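Local coordinates for protein cellulose hydrolase (Bacillus licheniformis, PDB 4YZT) that hydrolyses internal beta-1,4-glucosidic bonds of cellulose as a tri-modular family 5 endoglucanase, at residues S449-L463 with F494-L508. Residues are numbered along the deposited sequence; the frame is centred on the assembly and turned at random.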
# COMPACT_ATOMS: atom_id res chain seq x y z
N SER A 449 1.09 18.77 -24.66
CA SER A 449 -0.13 19.00 -23.89
C SER A 449 -0.78 17.66 -23.55
O SER A 449 -1.52 17.09 -24.36
CB SER A 449 -1.12 19.87 -24.68
OG SER A 449 -2.18 20.33 -23.85
N GLY A 450 -0.49 17.15 -22.36
CA GLY A 450 -0.99 15.86 -21.95
C GLY A 450 -0.06 14.72 -22.31
O GLY A 450 0.98 14.91 -22.94
N ASP A 451 -0.46 13.51 -21.92
CA ASP A 451 0.37 12.33 -22.06
C ASP A 451 0.44 11.87 -23.51
O ASP A 451 -0.43 12.21 -24.32
CB ASP A 451 -0.18 11.20 -21.17
CG ASP A 451 -0.36 11.64 -19.72
OD1 ASP A 451 0.31 12.63 -19.31
OD2 ASP A 451 -1.16 11.00 -18.98
N LEU A 452 1.48 11.12 -23.83
CA LEU A 452 1.59 10.48 -25.14
C LEU A 452 0.98 9.08 -25.08
O LEU A 452 1.43 8.24 -24.29
CB LEU A 452 3.05 10.40 -25.61
CG LEU A 452 3.33 9.64 -26.93
CD1 LEU A 452 2.77 10.38 -28.14
CD2 LEU A 452 4.83 9.38 -27.10
N LYS A 453 -0.04 8.85 -25.90
CA LYS A 453 -0.64 7.55 -26.04
C LYS A 453 0.10 6.73 -27.08
O LYS A 453 0.39 7.22 -28.17
CB LYS A 453 -2.11 7.68 -26.43
CG LYS A 453 -2.85 6.36 -26.59
CD LYS A 453 -4.28 6.60 -27.05
CE LYS A 453 -5.08 5.29 -27.02
NZ LYS A 453 -6.47 5.47 -27.53
N ILE A 454 0.43 5.49 -26.72
CA ILE A 454 1.05 4.53 -27.61
C ILE A 454 0.13 3.32 -27.75
O ILE A 454 0.19 2.40 -26.94
CB ILE A 454 2.44 4.12 -27.09
CG1 ILE A 454 3.34 5.37 -26.95
CG2 ILE A 454 3.08 3.09 -28.02
CD1 ILE A 454 4.39 5.27 -25.85
N PRO A 455 -0.76 3.32 -28.76
CA PRO A 455 -1.68 2.19 -28.95
C PRO A 455 -0.92 0.88 -29.11
O PRO A 455 0.11 0.83 -29.79
CB PRO A 455 -2.43 2.56 -30.24
CG PRO A 455 -2.35 4.06 -30.30
CD PRO A 455 -0.98 4.39 -29.74
N ALA A 456 -1.40 -0.17 -28.48
CA ALA A 456 -0.70 -1.44 -28.50
C ALA A 456 -1.66 -2.63 -28.48
O ALA A 456 -2.80 -2.52 -28.01
CB ALA A 456 0.27 -1.52 -27.31
N SER A 457 -1.21 -3.75 -29.03
CA SER A 457 -1.81 -5.06 -28.79
C SER A 457 -0.80 -5.83 -27.98
O SER A 457 0.13 -6.40 -28.54
CB SER A 457 -2.12 -5.80 -30.09
OG SER A 457 -2.90 -5.02 -30.98
N LEU A 458 -0.97 -5.86 -26.66
CA LEU A 458 0.04 -6.48 -25.80
C LEU A 458 -0.00 -8.02 -25.83
O LEU A 458 0.94 -8.69 -25.39
CB LEU A 458 -0.10 -5.96 -24.37
CG LEU A 458 0.24 -4.47 -24.23
CD1 LEU A 458 -0.08 -3.96 -22.83
CD2 LEU A 458 1.71 -4.20 -24.57
N ASN A 459 -1.10 -8.56 -26.34
CA ASN A 459 -1.23 -9.99 -26.61
C ASN A 459 -0.89 -10.85 -25.40
O ASN A 459 -0.21 -11.86 -25.52
CB ASN A 459 -0.34 -10.39 -27.79
CG ASN A 459 -0.78 -9.76 -29.10
OD1 ASN A 459 -1.96 -9.45 -29.28
ND2 ASN A 459 0.16 -9.58 -30.02
N GLY A 460 -1.39 -10.45 -24.23
CA GLY A 460 -1.23 -11.25 -23.03
C GLY A 460 -0.11 -10.79 -22.13
O GLY A 460 -0.04 -11.20 -20.96
N THR A 461 0.77 -9.95 -22.65
CA THR A 461 1.87 -9.44 -21.84
C THR A 461 1.39 -8.27 -20.98
O THR A 461 0.32 -7.72 -21.22
CB THR A 461 3.07 -8.99 -22.70
OG1 THR A 461 2.73 -7.82 -23.44
CG2 THR A 461 3.52 -10.09 -23.64
N LYS A 462 2.18 -7.92 -19.97
CA LYS A 462 1.83 -6.85 -19.03
C LYS A 462 3.00 -5.92 -18.85
O LYS A 462 4.16 -6.34 -18.86
CB LYS A 462 1.42 -7.42 -17.67
CG LYS A 462 0.34 -8.49 -17.72
CD LYS A 462 0.26 -9.21 -16.39
CE LYS A 462 -0.89 -10.21 -16.36
NZ LYS A 462 -0.95 -10.89 -15.03
N LEU A 463 2.71 -4.64 -18.66
CA LEU A 463 3.78 -3.66 -18.45
C LEU A 463 4.48 -3.88 -17.10
O LEU A 463 3.81 -4.06 -16.07
CB LEU A 463 3.22 -2.24 -18.52
CG LEU A 463 4.24 -1.11 -18.33
CD1 LEU A 463 5.31 -1.15 -19.42
CD2 LEU A 463 3.50 0.21 -18.31
N PHE A 494 4.98 6.93 -16.20
CA PHE A 494 4.37 6.04 -17.19
C PHE A 494 3.21 5.25 -16.62
O PHE A 494 3.07 5.10 -15.40
CB PHE A 494 5.41 5.05 -17.76
CG PHE A 494 5.95 4.06 -16.74
CD1 PHE A 494 5.25 2.89 -16.43
CD2 PHE A 494 7.17 4.28 -16.12
CE1 PHE A 494 5.74 1.98 -15.50
CE2 PHE A 494 7.68 3.37 -15.19
CZ PHE A 494 6.96 2.22 -14.88
N TYR A 495 2.37 4.73 -17.51
CA TYR A 495 1.33 3.80 -17.09
C TYR A 495 0.80 3.01 -18.27
O TYR A 495 1.05 3.35 -19.44
CB TYR A 495 0.17 4.54 -16.38
CG TYR A 495 -0.50 5.64 -17.18
CD1 TYR A 495 0.05 6.91 -17.28
CD2 TYR A 495 -1.72 5.41 -17.82
CE1 TYR A 495 -0.58 7.93 -18.00
CE2 TYR A 495 -2.36 6.42 -18.55
CZ TYR A 495 -1.79 7.67 -18.63
OH TYR A 495 -2.42 8.67 -19.35
N GLU A 496 0.09 1.93 -17.94
CA GLU A 496 -0.70 1.17 -18.89
C GLU A 496 -2.18 1.41 -18.60
O GLU A 496 -2.59 1.43 -17.44
CB GLU A 496 -0.38 -0.33 -18.79
CG GLU A 496 -1.27 -1.21 -19.68
CD GLU A 496 -1.05 -2.72 -19.47
OE1 GLU A 496 -1.86 -3.50 -20.03
OE2 GLU A 496 -0.10 -3.12 -18.75
N LYS A 497 -2.98 1.59 -19.64
CA LYS A 497 -4.43 1.70 -19.44
C LYS A 497 -5.19 1.11 -20.62
O LYS A 497 -4.95 1.48 -21.77
CB LYS A 497 -4.86 3.15 -19.22
CG LYS A 497 -6.34 3.28 -18.87
CD LYS A 497 -6.75 4.71 -18.61
CE LYS A 497 -8.22 4.79 -18.24
NZ LYS A 497 -8.54 4.16 -16.92
N ASP A 498 -6.10 0.19 -20.31
CA ASP A 498 -6.92 -0.46 -21.33
C ASP A 498 -6.08 -1.00 -22.50
O ASP A 498 -6.47 -0.88 -23.67
CB ASP A 498 -7.98 0.51 -21.82
CG ASP A 498 -8.94 0.92 -20.72
OD1 ASP A 498 -9.14 0.14 -19.75
OD2 ASP A 498 -9.48 2.05 -20.79
N GLY A 499 -4.93 -1.58 -22.17
CA GLY A 499 -4.11 -2.26 -23.15
C GLY A 499 -3.14 -1.38 -23.94
O GLY A 499 -2.36 -1.90 -24.74
N ASP A 500 -3.21 -0.07 -23.72
CA ASP A 500 -2.29 0.87 -24.36
C ASP A 500 -1.22 1.38 -23.38
O ASP A 500 -1.41 1.39 -22.17
CB ASP A 500 -3.08 2.06 -24.94
CG ASP A 500 -4.14 1.62 -25.94
OD1 ASP A 500 -3.85 0.77 -26.80
OD2 ASP A 500 -5.27 2.14 -25.86
N LEU A 501 -0.08 1.79 -23.94
CA LEU A 501 1.03 2.29 -23.15
C LEU A 501 1.05 3.82 -23.19
O LEU A 501 0.71 4.42 -24.21
CB LEU A 501 2.34 1.73 -23.69
CG LEU A 501 2.41 0.21 -23.79
CD1 LEU A 501 3.61 -0.24 -24.62
CD2 LEU A 501 2.47 -0.42 -22.39
N TYR A 502 1.47 4.44 -22.09
CA TYR A 502 1.47 5.89 -21.98
C TYR A 502 2.76 6.41 -21.36
O TYR A 502 3.25 5.84 -20.38
CB TYR A 502 0.29 6.37 -21.12
CG TYR A 502 -1.08 6.20 -21.76
CD1 TYR A 502 -1.69 7.25 -22.43
CD2 TYR A 502 -1.78 4.99 -21.65
CE1 TYR A 502 -2.95 7.10 -23.00
CE2 TYR A 502 -3.02 4.83 -22.23
CZ TYR A 502 -3.61 5.89 -22.90
OH TYR A 502 -4.85 5.75 -23.47
N LEU A 503 3.31 7.47 -21.94
CA LEU A 503 4.33 8.28 -21.30
C LEU A 503 3.71 9.57 -20.79
O LEU A 503 3.03 10.29 -21.53
CB LEU A 503 5.47 8.61 -22.25
CG LEU A 503 6.40 7.47 -22.64
CD1 LEU A 503 7.36 7.95 -23.70
CD2 LEU A 503 7.17 6.99 -21.40
N LYS A 504 3.96 9.87 -19.53
CA LYS A 504 3.39 11.06 -18.91
C LYS A 504 3.98 12.34 -19.50
O LYS A 504 5.13 12.38 -19.91
CB LYS A 504 3.59 11.02 -17.39
CG LYS A 504 2.78 9.93 -16.71
CD LYS A 504 1.36 10.36 -16.40
CE LYS A 504 1.34 11.35 -15.27
NZ LYS A 504 0.04 11.34 -14.54
N GLU A 505 3.14 13.37 -19.55
CA GLU A 505 3.55 14.70 -20.00
C GLU A 505 4.88 15.13 -19.36
O GLU A 505 5.75 15.68 -20.03
CB GLU A 505 2.47 15.73 -19.67
CG GLU A 505 2.73 17.08 -20.29
CD GLU A 505 1.83 18.15 -19.72
OE1 GLU A 505 2.03 18.54 -18.54
OE2 GLU A 505 0.92 18.59 -20.44
N ARG A 506 5.01 14.87 -18.07
CA ARG A 506 6.24 15.12 -17.32
C ARG A 506 7.50 14.67 -18.07
O ARG A 506 8.48 15.42 -18.15
CB ARG A 506 6.17 14.41 -15.97
CG ARG A 506 7.50 14.27 -15.24
CD ARG A 506 7.29 13.55 -13.91
NE ARG A 506 8.55 13.09 -13.32
CZ ARG A 506 9.38 13.87 -12.63
NH1 ARG A 506 10.50 13.36 -12.15
NH2 ARG A 506 9.10 15.15 -12.43
N VAL A 507 7.47 13.45 -18.60
CA VAL A 507 8.62 12.90 -19.30
C VAL A 507 8.86 13.64 -20.61
O VAL A 507 10.01 13.95 -20.97
CB VAL A 507 8.44 11.40 -19.59
CG1 VAL A 507 9.49 10.90 -20.58
CG2 VAL A 507 8.47 10.60 -18.29
N LEU A 508 7.78 13.91 -21.33
CA LEU A 508 7.86 14.58 -22.62
C LEU A 508 8.55 15.94 -22.49
O LEU A 508 9.33 16.35 -23.36
CB LEU A 508 6.46 14.75 -23.22
CG LEU A 508 5.64 13.47 -23.37
CD1 LEU A 508 4.33 13.76 -24.08
CD2 LEU A 508 6.43 12.35 -24.09
O HOH W 1 -2.26 11.95 -16.86
O HOH W 2 -2.96 -4.43 -25.42
O HOH W 3 -1.89 -6.06 -20.75
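L452 and L503 form one hydrogen-bonded pair and I454 and L501 another, K453 facing Y502 between them, as strands 452-454 and 500-503 run antiparallel at 154° with axes 4.8 Å apart. Past the last paired residues, D500 OD1 accepts A456 N at 3.1 Å. D451 joins strand to helix: OD1 accepts E505 N (2.9 Å) at the helix start, while OD2 presents its anti lone pair to Y495 OH (2.7 Å) at the ring edge, the carboxylate standing 72° from the ring plane. With an alanine at D451, E505 N and the Y495 hydroxyl would probably lose these acceptors. E505 OE2 answers with an almost straight bond from G450 N (2.8 Å). The extended K453 chain runs alongside Y502, K453 CB 3.6 Å from Y502 CE1. On the other face, I454, L501 and L503 meet, and F519 and F441 of the second sheet cover I454. L463, its chi1 of -180° swinging CG away from the main-chain nitrogen, brings CD2 to F494 CD1 (3.7 Å), and E496 OE2 receives L463 N. The two strands are the inner pair of a four-stranded antiparallel sheet, which packs on the mixed sheet holding 440-444 and 515-522 as in a beta-sandwich, in the C-terminal module.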